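Local coordinates for protein P450 epoxidase (Sorangium cellulosum, PDB 1Q5D) that belongs to the cytochrome P450 family and holds an iron-containing protoporphyrin IX within its largely helical fold, at residues Leu286-Leu291 against Glu374-Val379; Leu291-Arg296 against Arg350-Ser355; Ile263-Leu268 against Arg404-Leu409; Ala124-Thr129 against Met155-Ala160; Asp131-Ala136 against Arg147-Gly152. All blocks are in the same frame, centred on the assembly; numbering follows the deposited sequence.

Contact 1 of 5, residues Leu286-Leu291 against Glu374-Val379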
# COMPACT_ATOMS: atom_id res chain seq x y z
N LEU A 286 -10.55 20.43 -1.81
CA LEU A 286 -11.25 19.15 -1.67
C LEU A 286 -10.41 17.95 -2.14
O LEU A 286 -10.80 16.80 -1.94
CB LEU A 286 -12.56 19.19 -2.47
CG LEU A 286 -13.86 18.69 -1.83
CD1 LEU A 286 -13.93 18.95 -0.32
CD2 LEU A 286 -15.09 19.29 -2.53
N MET A 287 -9.27 18.21 -2.77
CA MET A 287 -8.50 17.12 -3.38
C MET A 287 -8.11 16.09 -2.31
O MET A 287 -8.22 14.88 -2.51
CB MET A 287 -7.27 17.65 -4.11
CG MET A 287 -6.43 16.57 -4.83
SD MET A 287 -7.40 15.51 -5.92
CE MET A 287 -7.39 16.46 -7.39
N ARG A 288 -7.66 16.59 -1.17
CA ARG A 288 -7.25 15.74 -0.06
C ARG A 288 -8.36 14.76 0.32
O ARG A 288 -8.14 13.56 0.42
CB ARG A 288 -6.90 16.61 1.14
CG ARG A 288 -5.54 16.34 1.71
CD ARG A 288 -5.49 15.15 2.64
NE ARG A 288 -4.12 14.78 2.99
CZ ARG A 288 -3.26 15.56 3.63
NH1 ARG A 288 -3.61 16.78 4.01
NH2 ARG A 288 -2.03 15.11 3.91
N ASN A 289 -9.56 15.28 0.53
CA ASN A 289 -10.70 14.45 0.89
C ASN A 289 -11.08 13.50 -0.23
O ASN A 289 -11.46 12.38 0.02
CB ASN A 289 -11.91 15.29 1.27
CG ASN A 289 -12.98 14.48 1.96
OD1 ASN A 289 -12.71 13.84 2.98
ND2 ASN A 289 -14.18 14.47 1.40
N ALA A 290 -10.97 13.96 -1.47
CA ALA A 290 -11.29 13.13 -2.63
C ALA A 290 -10.36 11.91 -2.72
O ALA A 290 -10.77 10.83 -3.14
CB ALA A 290 -11.20 13.94 -3.89
N LEU A 291 -9.11 12.09 -2.32
CA LEU A 291 -8.13 11.02 -2.44
C LEU A 291 -8.40 9.99 -1.37
O LEU A 291 -8.21 8.79 -1.58
CB LEU A 291 -6.70 11.55 -2.32
CG LEU A 291 -6.28 12.48 -3.47
CD1 LEU A 291 -4.93 13.15 -3.14
CD2 LEU A 291 -6.19 11.70 -4.78
N GLU A 374 2.06 12.89 -2.23
CA GLU A 374 2.39 12.50 -3.58
C GLU A 374 1.18 12.52 -4.49
O GLU A 374 1.25 13.00 -5.62
CB GLU A 374 2.98 11.09 -3.63
CG GLU A 374 4.27 10.91 -2.84
CD GLU A 374 4.77 9.49 -2.97
OE1 GLU A 374 4.88 9.02 -4.13
OE2 GLU A 374 5.05 8.86 -1.94
N ALA A 375 0.07 11.98 -3.99
CA ALA A 375 -1.13 11.90 -4.82
C ALA A 375 -1.75 13.28 -5.05
O ALA A 375 -2.25 13.57 -6.13
CB ALA A 375 -2.14 10.93 -4.20
N GLU A 376 -1.70 14.13 -4.03
CA GLU A 376 -2.22 15.49 -4.17
C GLU A 376 -1.48 16.21 -5.29
O GLU A 376 -2.08 16.80 -6.18
CB GLU A 376 -2.04 16.23 -2.85
CG GLU A 376 -3.11 17.26 -2.56
CD GLU A 376 -2.80 18.06 -1.31
OE1 GLU A 376 -2.11 17.51 -0.40
OE2 GLU A 376 -3.23 19.23 -1.25
N ILE A 377 -0.16 16.14 -5.25
CA ILE A 377 0.66 16.76 -6.29
C ILE A 377 0.44 16.12 -7.66
O ILE A 377 0.24 16.81 -8.64
CB ILE A 377 2.15 16.69 -5.89
CG1 ILE A 377 2.42 17.64 -4.73
CG2 ILE A 377 3.04 17.05 -7.08
CD1 ILE A 377 3.77 17.41 -4.06
N ALA A 378 0.45 14.79 -7.71
CA ALA A 378 0.35 14.08 -8.99
C ALA A 378 -1.01 14.25 -9.66
O ALA A 378 -1.09 14.52 -10.86
CB ALA A 378 0.65 12.58 -8.80
N VAL A 379 -2.06 14.05 -8.88
CA VAL A 379 -3.43 14.12 -9.40
C VAL A 379 -3.85 15.58 -9.60
O VAL A 379 -4.43 15.90 -10.63
CB VAL A 379 -4.44 13.41 -8.48
CG1 VAL A 379 -5.86 13.48 -9.11
CG2 VAL A 379 -4.03 11.95 -8.20

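Contact 2 of 5, residues Leu291-Arg296 against Arg350-Ser355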
# COMPACT_ATOMS: atom_id res chain seq x y z
N LEU A 291 -9.11 12.09 -2.32
CA LEU A 291 -8.13 11.02 -2.44
C LEU A 291 -8.40 9.99 -1.37
O LEU A 291 -8.21 8.79 -1.58
CB LEU A 291 -6.70 11.55 -2.32
CG LEU A 291 -6.28 12.48 -3.47
CD1 LEU A 291 -4.93 13.15 -3.14
CD2 LEU A 291 -6.19 11.70 -4.78
N ASP A 292 -8.87 10.44 -0.21
CA ASP A 292 -9.25 9.51 0.85
C ASP A 292 -10.51 8.73 0.46
O ASP A 292 -10.64 7.53 0.75
CB ASP A 292 -9.46 10.24 2.18
CG ASP A 292 -8.17 10.81 2.75
OD1 ASP A 292 -7.09 10.27 2.45
OD2 ASP A 292 -8.14 11.80 3.52
N GLU A 293 -11.43 9.42 -0.19
CA GLU A 293 -12.64 8.77 -0.68
C GLU A 293 -12.34 7.78 -1.82
O GLU A 293 -13.07 6.83 -2.01
CB GLU A 293 -13.68 9.83 -1.12
CG GLU A 293 -14.87 9.28 -1.90
CD GLU A 293 -15.83 8.47 -1.06
OE1 GLU A 293 -17.00 8.31 -1.49
OE2 GLU A 293 -15.45 8.01 0.02
N VAL A 294 -11.26 8.00 -2.57
CA VAL A 294 -10.89 7.04 -3.61
C VAL A 294 -10.63 5.69 -2.95
O VAL A 294 -11.13 4.65 -3.42
CB VAL A 294 -9.64 7.48 -4.39
CG1 VAL A 294 -9.06 6.29 -5.21
CG2 VAL A 294 -9.96 8.62 -5.32
N LEU A 295 -9.88 5.69 -1.85
CA LEU A 295 -9.54 4.46 -1.13
C LEU A 295 -10.69 3.88 -0.34
O LEU A 295 -10.72 2.68 -0.08
CB LEU A 295 -8.34 4.66 -0.21
CG LEU A 295 -7.01 4.93 -0.92
CD1 LEU A 295 -5.90 5.12 0.07
CD2 LEU A 295 -6.66 3.80 -1.90
N ARG A 296 -11.63 4.74 0.04
CA ARG A 296 -12.83 4.29 0.75
C ARG A 296 -13.79 3.62 -0.25
O ARG A 296 -14.29 2.51 -0.02
CB ARG A 296 -13.48 5.51 1.46
CG ARG A 296 -14.50 5.17 2.55
CD ARG A 296 -15.85 4.62 2.02
NE ARG A 296 -16.43 5.38 0.91
CZ ARG A 296 -17.47 4.97 0.18
NH1 ARG A 296 -18.03 3.79 0.42
NH2 ARG A 296 -17.96 5.72 -0.80
N ARG A 350 -18.09 13.51 1.26
CA ARG A 350 -18.44 12.73 2.43
C ARG A 350 -17.39 12.83 3.52
O ARG A 350 -16.22 13.15 3.27
CB ARG A 350 -18.71 11.27 2.06
CG ARG A 350 -17.50 10.35 2.09
CD ARG A 350 -17.87 8.86 2.10
NE ARG A 350 -18.69 8.52 0.96
CZ ARG A 350 -19.92 8.01 1.03
NH1 ARG A 350 -20.48 7.79 2.22
NH2 ARG A 350 -20.58 7.73 -0.08
N ASP A 351 -17.81 12.57 4.75
CA ASP A 351 -16.87 12.40 5.83
C ASP A 351 -16.19 11.04 5.63
O ASP A 351 -16.86 10.01 5.63
CB ASP A 351 -17.61 12.40 7.17
CG ASP A 351 -16.68 12.56 8.34
OD1 ASP A 351 -15.51 12.17 8.22
OD2 ASP A 351 -17.04 13.07 9.43
N THR A 352 -14.87 11.05 5.47
CA THR A 352 -14.13 9.80 5.20
C THR A 352 -13.38 9.32 6.42
O THR A 352 -12.55 8.41 6.31
CB THR A 352 -13.12 9.98 4.06
OG1 THR A 352 -12.20 11.02 4.43
CG2 THR A 352 -13.77 10.49 2.80
N SER A 353 -13.66 9.92 7.59
CA SER A 353 -12.93 9.63 8.82
C SER A 353 -12.89 8.15 9.16
O SER A 353 -11.90 7.64 9.68
CB SER A 353 -13.57 10.35 10.03
OG SER A 353 -13.54 11.76 9.89
N ALA A 354 -14.00 7.46 8.89
CA ALA A 354 -14.11 6.05 9.27
C ALA A 354 -13.38 5.10 8.30
O ALA A 354 -13.28 3.90 8.55
CB ALA A 354 -15.58 5.64 9.42
N SER A 355 -12.88 5.63 7.19
CA SER A 355 -12.13 4.76 6.25
C SER A 355 -10.99 4.04 6.98
O SER A 355 -10.27 4.66 7.76
CB SER A 355 -11.63 5.56 5.06
OG SER A 355 -10.82 4.75 4.20
O HOH W 1 -9.29 6.50 2.80

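Contact 3 of 5, residues Ile263-Leu268 against Arg404-Leu409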
# COMPACT_ATOMS: atom_id res chain seq x y z
N ILE A 263 -2.64 6.80 -7.02
CA ILE A 263 -2.59 7.80 -8.06
C ILE A 263 -3.42 7.34 -9.26
O ILE A 263 -4.24 8.10 -9.78
CB ILE A 263 -1.12 8.08 -8.48
CG1 ILE A 263 -0.36 8.74 -7.32
CG2 ILE A 263 -1.09 8.97 -9.71
CD1 ILE A 263 1.15 8.80 -7.49
N ALA A 264 -3.22 6.10 -9.70
CA ALA A 264 -3.96 5.60 -10.85
C ALA A 264 -5.46 5.51 -10.58
O ALA A 264 -6.28 5.94 -11.41
CB ALA A 264 -3.41 4.24 -11.32
N PHE A 265 -5.82 4.96 -9.43
CA PHE A 265 -7.23 4.82 -9.06
C PHE A 265 -7.87 6.22 -8.91
O PHE A 265 -9.04 6.42 -9.22
CB PHE A 265 -7.36 4.06 -7.74
CG PHE A 265 -7.47 2.55 -7.88
CD1 PHE A 265 -6.51 1.81 -8.54
CD2 PHE A 265 -8.53 1.88 -7.30
CE1 PHE A 265 -6.61 0.41 -8.64
CE2 PHE A 265 -8.65 0.48 -7.40
CZ PHE A 265 -7.68 -0.24 -8.07
N ALA A 266 -7.10 7.18 -8.42
CA ALA A 266 -7.63 8.54 -8.23
C ALA A 266 -8.00 9.15 -9.58
O ALA A 266 -9.11 9.69 -9.73
CB ALA A 266 -6.65 9.43 -7.46
N VAL A 267 -7.09 9.06 -10.54
CA VAL A 267 -7.34 9.58 -11.89
C VAL A 267 -8.51 8.85 -12.53
O VAL A 267 -9.39 9.48 -13.12
CB VAL A 267 -6.08 9.45 -12.79
CG1 VAL A 267 -6.45 9.65 -14.26
CG2 VAL A 267 -4.97 10.44 -12.36
N LEU A 268 -8.53 7.52 -12.41
CA LEU A 268 -9.63 6.72 -12.95
C LEU A 268 -10.97 7.17 -12.39
O LEU A 268 -11.94 7.38 -13.14
CB LEU A 268 -9.41 5.23 -12.64
CG LEU A 268 -10.56 4.30 -13.05
CD1 LEU A 268 -10.99 4.58 -14.49
CD2 LEU A 268 -10.15 2.83 -12.89
N ARG A 404 -5.62 -4.91 -6.44
CA ARG A 404 -6.37 -4.84 -7.67
C ARG A 404 -5.53 -3.97 -8.62
O ARG A 404 -5.86 -2.81 -8.86
CB ARG A 404 -7.75 -4.21 -7.42
CG ARG A 404 -8.58 -4.85 -6.28
CD ARG A 404 -9.83 -4.04 -5.85
NE ARG A 404 -10.56 -3.57 -7.04
CZ ARG A 404 -11.23 -2.43 -7.11
NH1 ARG A 404 -11.30 -1.63 -6.05
NH2 ARG A 404 -11.84 -2.10 -8.23
N ASN A 405 -4.45 -4.56 -9.14
CA ASN A 405 -3.43 -3.78 -9.85
C ASN A 405 -3.86 -3.36 -11.25
O ASN A 405 -4.23 -4.20 -12.08
CB ASN A 405 -2.10 -4.56 -9.90
CG ASN A 405 -2.23 -5.93 -10.59
OD1 ASN A 405 -3.16 -6.69 -10.33
ND2 ASN A 405 -1.26 -6.25 -11.48
N ILE A 406 -3.84 -2.06 -11.51
CA ILE A 406 -4.09 -1.56 -12.85
C ILE A 406 -2.79 -1.61 -13.64
O ILE A 406 -1.78 -1.01 -13.24
CB ILE A 406 -4.61 -0.11 -12.83
CG1 ILE A 406 -5.94 -0.03 -12.07
CG2 ILE A 406 -4.82 0.38 -14.26
CD1 ILE A 406 -6.47 1.42 -11.88
N GLU A 407 -2.81 -2.32 -14.76
CA GLU A 407 -1.63 -2.47 -15.59
C GLU A 407 -1.47 -1.32 -16.57
O GLU A 407 -0.35 -0.92 -16.90
CB GLU A 407 -1.67 -3.82 -16.32
CG GLU A 407 -1.58 -5.00 -15.37
CD GLU A 407 -1.68 -6.35 -16.07
OE1 GLU A 407 -1.17 -7.33 -15.51
OE2 GLU A 407 -2.25 -6.43 -17.17
N SER A 408 -2.59 -0.79 -17.05
CA SER A 408 -2.59 0.35 -17.97
C SER A 408 -3.85 1.18 -17.80
O SER A 408 -4.94 0.65 -17.58
CB SER A 408 -2.42 -0.12 -19.42
OG SER A 408 -3.51 -0.92 -19.83
N LEU A 409 -3.69 2.50 -17.88
CA LEU A 409 -4.78 3.45 -17.80
C LEU A 409 -4.54 4.47 -18.90
O LEU A 409 -3.84 5.47 -18.70
CB LEU A 409 -4.79 4.12 -16.42
CG LEU A 409 -5.89 5.15 -16.16
CD1 LEU A 409 -7.24 4.62 -16.58
CD2 LEU A 409 -5.91 5.59 -14.68

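Contact 4 of 5, residues Ala124-Thr129 against Met155-Ala160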
# COMPACT_ATOMS: atom_id res chain seq x y z
N ALA A 124 8.86 19.95 -3.20
CA ALA A 124 9.50 20.46 -4.40
C ALA A 124 9.97 19.34 -5.33
O ALA A 124 9.77 19.40 -6.53
CB ALA A 124 10.70 21.37 -4.03
N GLU A 125 10.63 18.34 -4.77
CA GLU A 125 11.18 17.24 -5.57
C GLU A 125 10.06 16.43 -6.22
O GLU A 125 10.15 16.04 -7.39
CB GLU A 125 12.09 16.34 -4.72
CG GLU A 125 12.64 15.12 -5.46
CD GLU A 125 13.63 15.48 -6.56
OE1 GLU A 125 14.16 14.55 -7.21
OE2 GLU A 125 13.88 16.69 -6.79
N ILE A 126 8.98 16.20 -5.48
CA ILE A 126 7.84 15.47 -6.06
C ILE A 126 7.24 16.24 -7.24
O ILE A 126 6.96 15.67 -8.31
CB ILE A 126 6.77 15.15 -4.98
CG1 ILE A 126 7.35 14.24 -3.90
CG2 ILE A 126 5.52 14.54 -5.63
CD1 ILE A 126 6.52 14.18 -2.59
N GLN A 127 7.04 17.55 -7.07
CA GLN A 127 6.52 18.38 -8.16
C GLN A 127 7.42 18.35 -9.40
O GLN A 127 6.94 18.23 -10.51
CB GLN A 127 6.33 19.84 -7.71
CG GLN A 127 5.63 20.72 -8.74
CD GLN A 127 4.17 20.38 -8.94
OE1 GLN A 127 3.38 20.53 -8.02
NE2 GLN A 127 3.80 19.96 -10.15
N ARG A 128 8.72 18.51 -9.19
CA ARG A 128 9.72 18.36 -10.24
C ARG A 128 9.56 17.05 -11.03
O ARG A 128 9.56 17.04 -12.26
CB ARG A 128 11.10 18.38 -9.58
CG ARG A 128 12.29 18.26 -10.48
CD ARG A 128 13.52 18.92 -9.88
NE ARG A 128 13.12 19.94 -8.92
CZ ARG A 128 13.40 19.92 -7.62
NH1 ARG A 128 14.11 18.94 -7.09
NH2 ARG A 128 12.98 20.90 -6.83
N THR A 129 9.47 15.94 -10.30
CA THR A 129 9.36 14.63 -10.94
C THR A 129 8.07 14.58 -11.78
O THR A 129 8.10 14.22 -12.95
CB THR A 129 9.38 13.53 -9.87
OG1 THR A 129 10.61 13.64 -9.13
CG2 THR A 129 9.47 12.14 -10.51
N MET A 155 8.78 5.94 -6.11
CA MET A 155 10.13 5.64 -5.64
C MET A 155 10.95 6.91 -5.58
O MET A 155 11.81 7.07 -4.71
CB MET A 155 10.84 4.59 -6.51
CG MET A 155 12.13 4.07 -5.88
SD MET A 155 11.88 3.19 -4.32
CE MET A 155 13.17 3.81 -3.30
N ARG A 156 10.69 7.82 -6.50
CA ARG A 156 11.42 9.10 -6.44
C ARG A 156 11.17 9.73 -5.07
O ARG A 156 12.11 10.21 -4.42
CB ARG A 156 11.02 10.04 -7.57
CG ARG A 156 11.66 11.44 -7.47
CD ARG A 156 13.03 11.58 -8.17
NE ARG A 156 14.04 10.62 -7.71
CZ ARG A 156 14.94 10.86 -6.77
NH1 ARG A 156 14.98 12.04 -6.16
NH2 ARG A 156 15.81 9.91 -6.42
N ALA A 157 9.92 9.70 -4.61
CA ALA A 157 9.56 10.28 -3.31
C ALA A 157 10.33 9.63 -2.18
O ALA A 157 10.95 10.31 -1.34
CB ALA A 157 8.05 10.11 -3.06
N ILE A 158 10.27 8.30 -2.13
CA ILE A 158 10.98 7.58 -1.10
C ILE A 158 12.50 7.81 -1.18
O ILE A 158 13.15 7.99 -0.17
CB ILE A 158 10.66 6.07 -1.17
CG1 ILE A 158 9.20 5.83 -0.80
CG2 ILE A 158 11.57 5.28 -0.26
CD1 ILE A 158 8.75 4.37 -0.87
N SER A 159 13.04 7.78 -2.39
CA SER A 159 14.48 8.00 -2.60
C SER A 159 14.92 9.41 -2.19
O SER A 159 16.03 9.59 -1.70
CB SER A 159 14.85 7.77 -4.05
OG SER A 159 15.03 6.38 -4.29
N ALA A 160 14.06 10.39 -2.43
CA ALA A 160 14.31 11.75 -1.96
C ALA A 160 14.36 11.77 -0.43
O ALA A 160 15.24 12.39 0.17
CB ALA A 160 13.24 12.70 -2.49

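Contact 5 of 5, residues Asp131-Ala136 against Arg147-Gly152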
# COMPACT_ATOMS: atom_id res chain seq x y z
N ASP A 131 6.46 17.08 -12.98
CA ASP A 131 6.63 17.99 -14.11
C ASP A 131 7.37 17.31 -15.24
O ASP A 131 6.95 17.39 -16.40
CB ASP A 131 7.44 19.22 -13.69
CG ASP A 131 6.68 20.12 -12.74
OD1 ASP A 131 5.44 20.10 -12.76
OD2 ASP A 131 7.25 20.87 -11.93
N GLN A 132 8.48 16.65 -14.91
CA GLN A 132 9.32 16.04 -15.93
C GLN A 132 8.66 14.84 -16.62
O GLN A 132 8.86 14.62 -17.82
CB GLN A 132 10.73 15.71 -15.39
CG GLN A 132 10.80 14.50 -14.47
CD GLN A 132 12.22 14.21 -13.98
OE1 GLN A 132 12.41 13.51 -12.98
NE2 GLN A 132 13.22 14.75 -14.68
N LEU A 133 7.84 14.10 -15.88
CA LEU A 133 7.09 12.99 -16.47
C LEU A 133 6.09 13.50 -17.50
O LEU A 133 5.97 12.95 -18.60
CB LEU A 133 6.40 12.14 -15.40
CG LEU A 133 7.34 11.31 -14.52
CD1 LEU A 133 6.60 10.79 -13.28
CD2 LEU A 133 7.99 10.15 -15.31
N LEU A 134 5.40 14.59 -17.16
CA LEU A 134 4.40 15.17 -18.06
C LEU A 134 5.03 15.83 -19.29
O LEU A 134 4.50 15.73 -20.40
CB LEU A 134 3.48 16.15 -17.31
CG LEU A 134 2.39 15.51 -16.42
CD1 LEU A 134 1.67 16.54 -15.59
CD2 LEU A 134 1.40 14.73 -17.27
N ASP A 135 6.17 16.49 -19.10
CA ASP A 135 6.91 17.08 -20.22
C ASP A 135 7.45 16.01 -21.17
O ASP A 135 7.39 16.17 -22.39
CB ASP A 135 8.06 17.92 -19.70
CG ASP A 135 7.59 19.23 -19.09
OD1 ASP A 135 8.41 19.91 -18.45
OD2 ASP A 135 6.41 19.65 -19.20
N ALA A 136 7.97 14.93 -20.60
CA ALA A 136 8.55 13.84 -21.38
C ALA A 136 7.56 13.12 -22.32
O ALA A 136 7.97 12.60 -23.35
CB ALA A 136 9.22 12.82 -20.45
N ARG A 147 2.10 3.55 -16.66
CA ARG A 147 3.49 3.41 -17.09
C ARG A 147 4.24 4.73 -17.33
O ARG A 147 5.44 4.82 -17.08
CB ARG A 147 3.60 2.50 -18.34
CG ARG A 147 5.00 2.45 -18.96
CD ARG A 147 5.12 1.73 -20.32
NE ARG A 147 3.85 1.67 -21.05
CZ ARG A 147 3.43 2.59 -21.92
NH1 ARG A 147 4.16 3.68 -22.17
NH2 ARG A 147 2.27 2.43 -22.54
N ASP A 148 3.53 5.75 -17.81
CA ASP A 148 4.16 7.02 -18.14
C ASP A 148 4.13 8.05 -16.99
O ASP A 148 4.69 9.14 -17.10
CB ASP A 148 3.49 7.64 -19.36
CG ASP A 148 3.50 6.72 -20.56
OD1 ASP A 148 4.53 6.05 -20.78
OD2 ASP A 148 2.53 6.61 -21.34
N TYR A 149 3.45 7.71 -15.90
CA TYR A 149 3.20 8.71 -14.87
C TYR A 149 3.28 8.16 -13.47
O TYR A 149 4.27 8.38 -12.77
CB TYR A 149 1.84 9.36 -15.10
CG TYR A 149 1.61 10.66 -14.34
CD1 TYR A 149 2.51 11.72 -14.45
CD2 TYR A 149 0.49 10.82 -13.54
CE1 TYR A 149 2.30 12.91 -13.78
CE2 TYR A 149 0.26 12.02 -12.86
CZ TYR A 149 1.17 13.06 -12.98
OH TYR A 149 0.96 14.25 -12.32
N ALA A 150 2.24 7.44 -13.05
CA ALA A 150 2.15 6.96 -11.68
C ALA A 150 3.34 6.09 -11.31
O ALA A 150 3.86 6.16 -10.20
CB ALA A 150 0.80 6.21 -11.44
N GLU A 151 3.78 5.25 -12.25
CA GLU A 151 4.85 4.31 -11.99
C GLU A 151 6.16 5.00 -11.61
O GLU A 151 6.98 4.45 -10.87
CB GLU A 151 5.08 3.47 -13.24
CG GLU A 151 5.90 2.22 -13.07
CD GLU A 151 5.86 1.38 -14.33
OE1 GLU A 151 4.83 0.71 -14.55
OE2 GLU A 151 6.83 1.43 -15.12
N GLY A 152 6.38 6.20 -12.13
CA GLY A 152 7.65 6.86 -11.91
C GLY A 152 7.69 7.85 -10.76
O GLY A 152 8.68 8.57 -10.60

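Contact 1 of 5, residues Leu286-Leu291 against Glu374-Val379
Leu291 presses both of its methyl groups onto the helical segment 374-379. Leu291 CD1 comes down where Ala375 passes into Glu376, 3.5 Å from Glu376 N, while CD2 slides past Val379 CG2. Ala375 suits this place because its side chain is a single methyl, with CB 3.7 Å from Leu291 CD1, and the branched leucine can therefore approach the backbone itself. Next to it Met287 is folded rather than outstretched: bends at chi2 (52°) and chi3 (86°) carry its flexible thioether round to Val379, where Met287 CE lies 3.8 Å from Val379 CG1. This apolar half is buried and close. The other half, formed by the partly exposed Arg288 and Glu376, is looser. The glutamate chain runs past Met287 with Glu376 CG 4.1 Å from Met287 CG, using its methylenes for packing and leading its carboxylate toward Arg288. The opposite charges stop short of pairing, with Arg288 NH1 4.7 Å from Glu376 OE1, so their attraction is probably modest. The segments cross at 110°, and their helices, 287-297 and 368-385, correspond to the K and L helices of P450s. Leu291 and Val379 both also rest on Ala266 of helix 257-272, while Met287 touches Val280 of helix 274-282.

Contact 2 of 5, residues Leu291-Arg296 against Arg350-Ser355
Glu293 and Arg296 form the Glu-x-x-Arg motif of the P450 K helix, here helix 287-297, and with Arg350 from the loop before helix 368-385 they make up the Glu-Arg-Arg triad familiar in this family. Bends at chi2 (-73°) and chi3 (-47°) fold Arg296 back along its own helix, where it grips the carboxylate side-on: Arg296 NE bonds to Glu293 OE2 at 2.9 Å and Arg296 NH2 to Glu293 OE1 at 2.8 Å, both nearly straight and in the guanidinium plane. Arg350 arrives across the glutamate at about a right angle. Arg350 NE donates to Glu293 OE1 at 3.0 Å, coming from above the carboxylate plane, on the face opposite to that used by Arg296 NH2. The two guanidinium groups overlap near their rims with planes 51° apart, one face of Arg350 lying under the end of Arg296.

Beyond the triad the packing is milder. Thr352 sets its methyl CG2 4.0 Å from Glu293 CB, and its OG1 bonds to Asn289. Ser355 CB rests on Arg296 CG at 3.8 Å, while a water joins Ser355 OG to Asp292 O, donating to the carbonyl. The carboxylate of Asp292 turns instead to a salt bridge with Arg372. Arg350 NH1 binds Ser341 O, and Arg296 NH1 binds Pro343 O. With Glu293 OE1 taking both arginines and also Asp347 N, this buried carboxylate is well satisfied. Two arginines sharing one anion probably keep it ionised, and the shared charge probably helps hold the loop on the helix.

Contact 3 of 5, residues Ile263-Leu268 against Arg404-Leu409
Ala264 of helix 257-272 and Leu409 are the nearest backbone pair, CA to CA 7.3 Å, and the chain carrying Leu409 turns a corner at Glu407, where Glu407 and Ser408 both face Val396 in a classic beta bulge. From this bent strand Ile406 and Leu409 both point their side chains at the helix. Leu409, with CG anti to its N (chi1 -179°), lowers CD2 onto the helix backbone, 3.3 Å from Ala264 O. The same methyl reaches Val267 CG1 and Leu268 CB, so one methyl touches residues a helical turn apart; the small Ala264 permits that close approach.

Ile406 works through its longer branch. Ile406 CD1 lies 3.4 Å from Phe265 CD1, meeting the ring obliquely, and touches Leu268 CD2 at 4.1 Å and Ala264 CB at 4.2 Å. Phe265 in turn offers its rim to Arg404. Arg404 O sits near the ring plane, 3.2 Å from Phe265 CZ, where the faintly positive ring hydrogens suit a carbonyl oxygen. Phe265 CE2 stands 3.6 Å from Arg404 NH1, over one face of the guanidinium, with the two planes 83° apart. The ring thus turns its edge, not its pi face, to the cation. The charge itself is met by a salt bridge to Asp298 and by the carbonyls of Ala25 and Asn299.

Every residue that touches here is buried, the side chain of Phe265 about 10 Å from the bound heme. Helix 257-272 corresponds to the C-terminal half of the long distal helix of P450s, and its packing against the C-terminal beta sheet belongs to the P450 fold.

Contact 4 of 5, residues Ala124-Thr129 against Met155-Ala160
The guanidinium of Arg156 takes the carboxylate of Glu125 at its edge, with the two planes 89° apart, almost perpendicular. Arg156 NH1 donates to Glu125 OE1 at 2.8 Å, a salt bridge that is bent rather than straight. The oxygen is met on its anti side, 29° out of the carboxylate plane, and so the pair is joined by a single bond and not by the two-pronged grip that coplanar groups would make. Other edges of the arginine are used too: NE forms a salt bridge with Asp169, and NH2 binds Val164 O, which together fix the rotation of the group.

Helices 123-137 and 154-161 correspond to the D and E helices of P450s, and the segments run roughly antiparallel, at 149° with axes 9.6 Å apart, as in the family's four-helix bundle. On the bundle side Ile126 and Ala157 meet, Ile126 CG1 to Ala157 CB 4.3 Å, where the short alanine lets the branched chain lie close; both also touch helix 368-385, Ile126 on Ile377 and Ala157 on Glu374.

One turn on from Glu125, Thr129 is crossed by the bent Arg156 chain at about a right angle. Thr129 OG1 is 2.9 Å from Arg156 CG, a tight approach of hydroxyl to methylene, while the methyl CG2 packs 3.8 Å from the same carbon. Thr129 OG1 donates back to Glu125 O at 3.0 Å, from the face of that carbonyl opposite to Thr129 N. Nearer the start of helix 123-137, Glu125 CG rests 3.9 Å from Ala160 CB.

Contact 5 of 5, residues Asp131-Ala136 against Arg147-Gly152
Tyr149 and Leu133 are brought together by different choices at the first torsion: the tyrosine sets CG anti to its backbone N (chi1 -164°), swinging the ring toward helix 123-137, whereas the leucine keeps CG beside its N (chi1 -70°) and sends CD1 toward the turn beyond. Leu133 CB then lies near the plane of the ring at its edge, 4.0 Å from Tyr149 CD1. Leu134 approaches the same ring obliquely, Leu134 CG 3.7 Å from Tyr149 CE1. A flat aromatic side chain suits this place, since one ring can touch two successive leucines of a helix.

Helix 146-150 widens here into a pi-type turn, just ahead of the E helix of the P450 fold, helix 154-161. The turn presents backbone carbonyls to the leucine: Leu133 CD1 is 3.4 Å from Tyr149 O, and Leu133 CB is 3.8 Å from Asp148 O. Gly152, lacking a side chain, exposes its own backbone to Leu133 CD1, which comes 4.0 Å from Gly152 C. Both leucines pack further on, Leu133 on Ile153 and Leu134 on Phe143 and Ile382. The phenol is buried yet satisfied: Tyr149 OH is hydrogen-bonded to Ala378 O of helix 368-385.

From the N terminus, helix 123-137 opens contact 4 and then contact 5. Contact 5 closes first, at 147-152, and so nests inside the loop that contact 4 closes at 155-160. A second, separate set follows. Contact 3 opens at 263-268 and closes last, at 404-409; contact 1 nests within it, closing at 374-379, and contact 2 nests within contact 1, closing at 350-355 and sharing Leu291 with it. No loops cross. The two sets meet in space: helix 368-385 packs on helix 123-137, linking contacts 1 and 4, while Ile263 rests on Ala150, linking contacts 3 and 5. Contact 3 ties the helical core to the C-terminal sheet, contact 2 ties a loop to it, and the others join its helices.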